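PDB 4MIY: inositol 2-dehydrogenase/D-chiro-inositol 3-dehydrogenase from Lactobacillus casei, which oxidises myo-inositol and D-chiro-inositol to their keto derivatives, using NAD as the electron acceptor. Local coordinates for residues 32-37 and 59-64; 85-88 and 92-95. All coordinates share one frame; numbering follows the deposited sequence.

Contact 1: 32-37 and 59-64; sequences AVTDID and TSLLQD. With NAD (nicotinamide-adenine-dinucleotide), chain E.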
ATOM      1  N   ALA A  32       5.799  33.474 -33.285  1.00 23.61           N
ATOM      2  CA  ALA A  32       7.034  34.242 -33.175  1.00 27.54           C
ATOM      3  C   ALA A  32       7.907  33.646 -32.098  1.00 31.47           C
ATOM      4  O   ALA A  32       7.409  33.078 -31.160  1.00 25.39           O
ATOM      5  CB  ALA A  32       6.762  35.633 -32.856  1.00 25.44           C
ATOM      6  N   VAL A  33       9.208  33.818 -32.262  1.00 29.03           N
ATOM      7  CA  VAL A  33      10.190  33.385 -31.294  1.00 25.62           C
ATOM      8  C   VAL A  33      11.373  34.321 -31.293  1.00 30.91           C
ATOM      9  O   VAL A  33      11.629  34.977 -32.268  1.00 29.69           O
ATOM     10  CB  VAL A  33      10.722  31.931 -31.584  1.00 29.61           C
ATOM     11  CG1 VAL A  33       9.657  30.954 -31.499  1.00 29.05           C
ATOM     12  CG2 VAL A  33      11.321  31.828 -32.922  1.00 31.92           C
ATOM     13  N   THR A  34      12.066  34.391 -30.174  1.00 26.52           N
ATOM     14  CA  THR A  34      13.359  35.029 -30.121  1.00 27.84           C
ATOM     15  C   THR A  34      14.250  34.362 -29.080  1.00 32.51           C
ATOM     16  O   THR A  34      13.786  33.868 -28.089  1.00 27.94           O
ATOM     17  CB  THR A  34      13.243  36.541 -29.857  1.00 27.75           C
ATOM     18  OG1 THR A  34      14.520  37.159 -29.971  1.00 32.40           O
ATOM     19  CG2 THR A  34      12.702  36.848 -28.508  1.00 28.68           C
ATOM     20  N   ASP A  35      15.550  34.399 -29.316  1.00 30.54           N
ATOM     21  CA  ASP A  35      16.525  33.859 -28.398  1.00 29.38           C
ATOM     22  C   ASP A  35      17.799  34.710 -28.605  1.00 32.31           C
ATOM     23  O   ASP A  35      18.026  35.185 -29.686  1.00 32.75           O
ATOM     24  CB  ASP A  35      16.746  32.395 -28.766  1.00 30.21           C
ATOM     25  CG  ASP A  35      17.479  31.595 -27.686  1.00 33.14           C
ATOM     26  OD1 ASP A  35      18.678  31.722 -27.575  1.00 33.11           O
ATOM     27  OD2 ASP A  35      16.860  30.810 -26.968  1.00 29.88           O
ATOM     28  N   ILE A  36      18.603  34.933 -27.591  1.00 29.98           N
ATOM     29  CA  ILE A  36      19.875  35.596 -27.852  1.00 31.49           C
ATOM     30  C   ILE A  36      20.806  34.749 -28.617  1.00 33.62           C
ATOM     31  O   ILE A  36      21.804  35.244 -29.096  1.00 35.35           O
ATOM     32  CB  ILE A  36      20.575  35.990 -26.621  1.00 28.46           C
ATOM     33  CG1 ILE A  36      20.943  34.747 -25.800  1.00 27.95           C
ATOM     34  CG2 ILE A  36      19.787  37.009 -25.895  1.00 29.91           C
ATOM     35  CD1 ILE A  36      21.453  35.066 -24.468  1.00 29.29           C
ATOM     36  N   ASP A  37      20.498  33.472 -28.718  1.00 32.80           N
ATOM     37  CA  ASP A  37      21.170  32.568 -29.594  1.00 34.48           C
ATOM     38  C   ASP A  37      20.298  32.354 -30.789  1.00 35.62           C
ATOM     39  O   ASP A  37      19.518  31.450 -30.851  1.00 36.65           O
ATOM     40  CB  ASP A  37      21.478  31.260 -28.888  1.00 36.47           C
ATOM     41  CG  ASP A  37      22.127  30.201 -29.789  1.00 37.65           C
ATOM     42  OD1 ASP A  37      22.158  30.334 -30.995  1.00 40.54           O
ATOM     43  OD2 ASP A  37      22.574  29.191 -29.264  1.00 44.17           O
ATOM     44  N   THR A  59      12.318  43.047 -27.607  1.00 32.94           N
ATOM     45  CA  THR A  59      11.640  44.315 -27.833  1.00 31.05           C
ATOM     46  C   THR A  59      10.875  44.296 -29.155  1.00 31.69           C
ATOM     47  O   THR A  59       9.741  44.709 -29.240  1.00 32.75           O
ATOM     48  CB  THR A  59      12.620  45.529 -27.791  1.00 36.89           C
ATOM     49  OG1 THR A  59      13.112  45.724 -26.466  1.00 39.48           O
ATOM     50  CG2 THR A  59      11.891  46.767 -28.159  1.00 34.92           C
ATOM     51  N   SER A  60      11.490  43.764 -30.173  1.00 31.53           N
ATOM     52  CA  SER A  60      10.854  43.723 -31.449  1.00 30.93           C
ATOM     53  C   SER A  60       9.714  42.705 -31.520  1.00 33.83           C
ATOM     54  O   SER A  60       8.822  42.827 -32.331  1.00 32.52           O
ATOM     55  CB  SER A  60      11.871  43.412 -32.527  1.00 35.62           C
ATOM     56  OG  SER A  60      12.614  42.275 -32.216  1.00 38.20           O
ATOM     57  N   LEU A  61       9.783  41.679 -30.691  1.00 31.08           N
ATOM     58  CA  LEU A  61       8.757  40.643 -30.734  1.00 28.14           C
ATOM     59  C   LEU A  61       7.530  41.246 -30.146  1.00 28.78           C
ATOM     60  O   LEU A  61       6.455  41.074 -30.650  1.00 28.59           O
ATOM     61  CB  LEU A  61       9.178  39.369 -29.975  1.00 29.36           C
ATOM     62  CG  LEU A  61       8.203  38.178 -29.910  1.00 28.18           C
ATOM     63  CD1 LEU A  61       8.946  36.888 -29.907  1.00 27.28           C
ATOM     64  CD2 LEU A  61       7.349  38.249 -28.719  1.00 25.07           C
ATOM     65  N   LEU A  62       7.739  41.977 -29.081  1.00 26.96           N
ATOM     66  CA  LEU A  62       6.679  42.547 -28.316  1.00 27.30           C
ATOM     67  C   LEU A  62       5.935  43.666 -29.011  1.00 29.54           C
ATOM     68  O   LEU A  62       4.913  44.080 -28.553  1.00 33.82           O
ATOM     69  CB  LEU A  62       7.203  43.047 -26.998  1.00 27.57           C
ATOM     70  CG  LEU A  62       7.568  41.964 -25.981  1.00 29.46           C
ATOM     71  CD1 LEU A  62       8.308  42.571 -24.816  1.00 31.56           C
ATOM     72  CD2 LEU A  62       6.347  41.257 -25.461  1.00 31.49           C
ATOM     73  N   GLN A  63       6.459  44.131 -30.124  0.74 28.36           N
ATOM     74  CA  GLN A  63       5.778  45.154 -30.887  0.74 29.40           C
ATOM     75  C   GLN A  63       4.915  44.535 -31.965  0.74 32.49           C
ATOM     76  O   GLN A  63       4.281  45.236 -32.717  0.74 31.39           O
ATOM     77  CB  GLN A  63       6.792  46.067 -31.526  0.74 33.95           C
ATOM     78  CG  GLN A  63       7.323  47.110 -30.588  0.74 34.81           C
ATOM     79  CD  GLN A  63       8.602  47.787 -31.092  0.74 39.62           C
ATOM     80  OE1 GLN A  63       9.191  47.388 -32.094  0.74 35.26           O
ATOM     81  NE2 GLN A  63       9.042  48.805 -30.366  0.74 41.74           N
ATOM     82  N   ASP A  64       4.913  43.218 -32.060  1.00 30.15           N
ATOM     83  CA  ASP A  64       4.110  42.572 -33.056  1.00 28.11           C
ATOM     84  C   ASP A  64       2.688  42.608 -32.531  1.00 31.31           C
ATOM     85  O   ASP A  64       2.404  42.083 -31.487  1.00 27.16           O
ATOM     86  CB  ASP A  64       4.573  41.153 -33.317  1.00 28.38           C
ATOM     87  CG  ASP A  64       3.775  40.470 -34.363  1.00 30.52           C
ATOM     88  OD1 ASP A  64       2.649  40.881 -34.620  1.00 30.32           O
ATOM     89  OD2 ASP A  64       4.254  39.510 -34.932  1.00 31.80           O
TER
HETATM   90  PA  NAD E 401      18.125  26.937 -21.044  1.00 26.89           P
HETATM   91  O1A NAD E 401      19.403  27.525 -20.692  1.00 29.83           O
HETATM   92  O2A NAD E 401      18.028  25.744 -21.745  1.00 20.78           O
HETATM   93  O5B NAD E 401      17.332  27.863 -22.055  1.00 24.39           O
HETATM   94  C5B NAD E 401      17.187  29.217 -21.920  1.00 27.61           C
HETATM   95  C4B NAD E 401      17.197  29.868 -23.310  1.00 26.69           C
HETATM   96  O4B NAD E 401      17.083  31.249 -23.093  1.00 28.64           O
HETATM   97  C3B NAD E 401      18.524  29.779 -24.052  1.00 25.75           C
HETATM   98  O3B NAD E 401      18.304  29.372 -25.339  1.00 34.95           O
HETATM   99  C2B NAD E 401      19.122  31.156 -23.978  1.00 27.31           C
HETATM  100  O2B NAD E 401      19.929  31.465 -25.089  1.00 32.44           O
HETATM  101  C1B NAD E 401      17.911  32.009 -23.986  1.00 28.48           C
HETATM  102  N9A NAD E 401      18.079  33.327 -23.415  1.00 26.12           N
HETATM  103  C8A NAD E 401      18.777  33.686 -22.384  1.00 28.14           C
HETATM  104  N7A NAD E 401      18.625  34.971 -22.091  1.00 32.06           N
HETATM  105  C5A NAD E 401      17.783  35.461 -22.980  1.00 27.67           C
HETATM  106  C6A NAD E 401      17.192  36.744 -23.302  1.00 31.21           C
HETATM  107  N6A NAD E 401      17.406  37.831 -22.603  1.00 30.49           N
HETATM  108  N1A NAD E 401      16.341  36.774 -24.301  1.00 27.07           N
HETATM  109  C2A NAD E 401      16.065  35.758 -25.030  1.00 26.21           C
HETATM  110  N3A NAD E 401      16.592  34.571 -24.825  1.00 28.11           N
HETATM  111  C4A NAD E 401      17.432  34.378 -23.828  1.00 26.76           C
HETATM  112  O3  NAD E 401      17.322  26.978 -19.684  1.00 24.15           O
HETATM  113  PN  NAD E 401      15.857  26.310 -19.384  1.00 24.09           P
HETATM  114  O1N NAD E 401      16.064  25.060 -18.665  1.00 25.87           O
HETATM  115  O2N NAD E 401      15.169  26.084 -20.601  1.00 25.13           O
HETATM  116  O5D NAD E 401      15.209  27.231 -18.357  1.00 21.23           O
HETATM  117  C5D NAD E 401      14.570  28.402 -18.804  1.00 23.54           C
HETATM  118  C4D NAD E 401      13.668  28.958 -17.751  1.00 24.68           C
HETATM  119  O4D NAD E 401      12.685  27.973 -17.486  1.00 33.06           O
HETATM  120  C3D NAD E 401      14.409  29.236 -16.487  1.00 23.18           C
HETATM  121  O3D NAD E 401      13.837  30.362 -15.897  1.00 26.94           O
HETATM  122  C2D NAD E 401      14.099  27.969 -15.695  1.00 24.12           C
HETATM  123  O2D NAD E 401      14.179  28.294 -14.361  1.00 26.36           O
HETATM  124  C1D NAD E 401      12.684  27.685 -16.112  1.00 26.41           C
HETATM  125  N1N NAD E 401      12.301  26.295 -15.867  1.00 26.08           N
HETATM  126  C2N NAD E 401      11.244  26.025 -15.105  1.00 22.10           C
HETATM  127  C3N NAD E 401      10.852  24.738 -14.796  1.00 23.23           C
HETATM  128  C7N NAD E 401       9.634  24.479 -13.940  1.00 23.48           C
HETATM  129  O7N NAD E 401       8.761  25.279 -13.829  1.00 23.97           O
HETATM  130  N7N NAD E 401       9.585  23.337 -13.384  1.00 19.93           N
HETATM  131  C4N NAD E 401      11.567  23.695 -15.357  1.00 22.89           C
HETATM  132  C5N NAD E 401      12.645  24.021 -16.149  1.00 25.01           C
HETATM  133  C6N NAD E 401      12.993  25.327 -16.374  1.00 26.06           C
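Leu61 meets the strand of Ala32 to Thr34 almost entirely through one methyl. With CG anti to the backbone N (chi1 179°), the chain extends from CB, and its branch point CG comes 4.2 Å from Ala32 CB. Beyond CG, CD1 does most of the touching: it lies 3.9 Å from Ala32 CB, 3.8 Å from the carbonyl carbon C of Val33, and near the CG2 methyl of Thr34. Leu61 also packs against Ile67 and Val70. Thr34 turns its CG2 methyl to Leu61, while its OG1 is hydrogen-bonded to the backbone O of Tyr55. Val33 points from the opposite side of the strand, onto helix 38-47.

The strand is the second of a Rossmann fold, and an acidic residue just past its end, holding the adenosine ribose, is the familiar signature of NAD-binding members. Asp35 takes that place, with OD1 accepting from NAD O2B at 2.8 Å and OD2 from NAD O3B at 2.6 Å. An Asx turn fixes the carboxylate's rotation: Asp37 N donates to the anti lone pair of Asp35 OD1 (2.8 Å, N-H...O 151°), while Thr10 N reaches OD2. Replacing this carboxylate with an alanine is likely to leave both ribose hydroxyls without their acceptor and the amides of Asp37 and Thr10 without their mate. Ile36 lies over one face of the adenine, its CG2 at 3.7 Å from NAD C6A and its CD1 over the five-membered ring, 3.7 Å from NAD C8A.

Contact 2: 85-88 and 92-95; sequences KALD and FIFT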
ATOM      1  N   LYS A  85       9.158  44.934 -20.005  0.82 27.22           N
ATOM      2  CA  LYS A  85       8.880  45.376 -21.353  0.82 27.18           C
ATOM      3  C   LYS A  85       7.545  44.939 -21.893  0.82 29.93           C
ATOM      4  O   LYS A  85       6.899  45.638 -22.615  0.82 31.43           O
ATOM      5  CB  LYS A  85       9.922  44.876 -22.292  0.82 28.24           C
ATOM      6  CG  LYS A  85      11.196  45.646 -22.280  0.82 34.70           C
ATOM      7  CD  LYS A  85      12.227  44.784 -22.789  0.82 33.29           C
ATOM      8  CE  LYS A  85      13.374  45.542 -23.243  0.82 38.98           C
ATOM      9  NZ  LYS A  85      14.384  45.151 -22.299  0.82 39.56           N
ATOM     10  N   ALA A  86       7.105  43.759 -21.517  1.00 30.29           N
ATOM     11  CA  ALA A  86       5.850  43.241 -22.014  1.00 25.42           C
ATOM     12  C   ALA A  86       4.690  43.950 -21.350  1.00 29.91           C
ATOM     13  O   ALA A  86       3.619  44.046 -21.903  1.00 27.65           O
ATOM     14  CB  ALA A  86       5.792  41.725 -21.786  1.00 26.79           C
ATOM     15  N   LEU A  87       4.924  44.473 -20.161  1.00 27.07           N
ATOM     16  CA  LEU A  87       3.915  45.230 -19.469  1.00 25.60           C
ATOM     17  C   LEU A  87       3.640  46.620 -20.063  1.00 31.40           C
ATOM     18  O   LEU A  87       2.707  47.250 -19.669  1.00 36.17           O
ATOM     19  CB  LEU A  87       4.249  45.354 -18.012  1.00 29.05           C
ATOM     20  CG  LEU A  87       4.121  44.087 -17.197  1.00 27.95           C
ATOM     21  CD1 LEU A  87       4.871  44.216 -15.923  1.00 26.77           C
ATOM     22  CD2 LEU A  87       2.675  43.862 -16.920  1.00 28.70           C
ATOM     23  N   ASP A  88       4.492  47.055 -20.963  1.00 31.26           N
ATOM     24  CA  ASP A  88       4.226  48.240 -21.765  1.00 31.35           C
ATOM     25  C   ASP A  88       3.309  47.926 -22.941  1.00 35.88           C
ATOM     26  O   ASP A  88       2.871  48.824 -23.598  1.00 32.29           O
ATOM     27  CB  ASP A  88       5.516  48.813 -22.322  1.00 31.52           C
ATOM     28  CG  ASP A  88       6.379  49.452 -21.275  1.00 30.71           C
ATOM     29  OD1 ASP A  88       5.875  49.935 -20.254  1.00 35.35           O
ATOM     30  OD2 ASP A  88       7.570  49.454 -21.502  1.00 34.50           O
ATOM     31  N   PHE A  92      -0.913  39.307 -22.816  1.00 19.29           N
ATOM     32  CA  PHE A  92      -0.851  38.385 -21.714  1.00 18.94           C
ATOM     33  C   PHE A  92       0.570  37.811 -21.608  1.00 18.48           C
ATOM     34  O   PHE A  92       1.255  37.672 -22.572  1.00 19.76           O
ATOM     35  CB  PHE A  92      -1.883  37.274 -21.938  1.00 21.15           C
ATOM     36  CG  PHE A  92      -3.309  37.733 -21.785  1.00 20.65           C
ATOM     37  CD1 PHE A  92      -3.914  37.726 -20.569  1.00 26.06           C
ATOM     38  CD2 PHE A  92      -4.030  38.149 -22.859  1.00 22.15           C
ATOM     39  CE1 PHE A  92      -5.223  38.107 -20.438  1.00 31.80           C
ATOM     40  CE2 PHE A  92      -5.291  38.519 -22.722  1.00 24.25           C
ATOM     41  CZ  PHE A  92      -5.900  38.518 -21.514  1.00 26.66           C
ATOM     42  N   ILE A  93       0.966  37.485 -20.393  1.00 18.65           N
ATOM     43  CA  ILE A  93       2.327  37.090 -20.102  1.00 18.58           C
ATOM     44  C   ILE A  93       2.355  35.829 -19.205  1.00 14.60           C
ATOM     45  O   ILE A  93       1.837  35.833 -18.108  1.00 17.62           O
ATOM     46  CB  ILE A  93       3.039  38.207 -19.353  1.00 17.97           C
ATOM     47  CG1 ILE A  93       3.055  39.495 -20.173  1.00 20.60           C
ATOM     48  CG2 ILE A  93       4.442  37.794 -18.995  1.00 21.22           C
ATOM     49  CD1 ILE A  93       3.232  40.692 -19.314  1.00 23.74           C
ATOM     50  N   PHE A  94       2.960  34.785 -19.751  1.00 17.31           N
ATOM     51  CA  PHE A  94       3.326  33.589 -19.011  1.00 16.04           C
ATOM     52  C   PHE A  94       4.833  33.599 -18.855  1.00 16.64           C
ATOM     53  O   PHE A  94       5.539  33.468 -19.791  1.00 18.93           O
ATOM     54  CB  PHE A  94       2.888  32.324 -19.750  1.00 16.68           C
ATOM     55  CG  PHE A  94       3.116  31.047 -18.971  1.00 18.94           C
ATOM     56  CD1 PHE A  94       4.326  30.420 -19.010  1.00 19.14           C
ATOM     57  CD2 PHE A  94       2.122  30.508 -18.197  1.00 20.60           C
ATOM     58  CE1 PHE A  94       4.539  29.281 -18.312  1.00 21.18           C
ATOM     59  CE2 PHE A  94       2.344  29.369 -17.481  1.00 18.80           C
ATOM     60  CZ  PHE A  94       3.539  28.761 -17.541  1.00 20.09           C
ATOM     61  N   THR A  95       5.276  33.779 -17.635  1.00 18.65           N
ATOM     62  CA  THR A  95       6.686  33.681 -17.352  1.00 18.48           C
ATOM     63  C   THR A  95       6.972  32.428 -16.553  1.00 18.38           C
ATOM     64  O   THR A  95       6.288  32.132 -15.619  1.00 20.59           O
ATOM     65  CB  THR A  95       7.244  34.932 -16.650  1.00 19.10           C
ATOM     66  OG1 THR A  95       8.644  34.813 -16.504  1.00 24.31           O
ATOM     67  CG2 THR A  95       6.635  35.135 -15.356  1.00 19.97           C
TER
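No ring enters the contact that Ile93 makes with Ala86 and Leu87; the flat groups of this strand belong to its other side. Phe94 is stacked with the ring of Phe71 and meets Phe289 and His17 in edge-to-face arrangements, while Phe92 points away from segment 85-88 and packs on Ala69, Phe289 and Val293. Ile93, between them in sequence, faces the helix, in keeping with the alternation of side chains along a beta strand.

Its longer branch makes the contact. CG1 lies anti to the carbonyl carbon (chi1 -59°) and chi2 extends the chain, which carries CD1 to Ala86 and Leu87. There the methyl CB of Ala86 sits 3.7 Å from Ile93 CD1 and 3.9 Å from Ile93 CG1, so the small alanine is met alongside by two successive carbons. Leu87 comes to the same tip from another direction: its side chain crosses that of Ile93 at about a right angle, and Leu87 CD2 stands 4.0 Å from Ile93 CD1. The three side chains are buried and meet by van der Waals contact, with no hydrogen bond across.

The contact joins the helix to the second strand of the beta-alpha-beta unit formed by strand 69-72, helix 79-86 and strand 92-95, a crossover of the Rossmann fold in which the chain turns back within a few residues. Ile93 also rests on Val70 of strand 69-72 and on Ile121 of strand 121-123, the strands to either side of its own, and Leu87 continues the packing onto Val120 and Ile121.

Both segments of contact 1 precede those of contact 2 in the chain, and the centres of the two contacts lie 12 Å apart. Both rest on the six-stranded parallel sheet of the NAD-binding domain: contact 1 on strand 28-34, contact 2 on strand 92-95, with strands 3-8 and 69-72 between them. They also touch directly, for Leu62 packs with its CD1 against Lys85 and Ala86, so that the turn after helix 58-61 packs on helix 79-86; Leu61, Leu62 and Ile93 all touch Val70 of strand 69-72. Contact 1 thus borders the adenosine site through Asp35 and Ile36, while contact 2 belongs to the packing of the same domain, the side chain of Ala86 remaining about 12 Å from NAD.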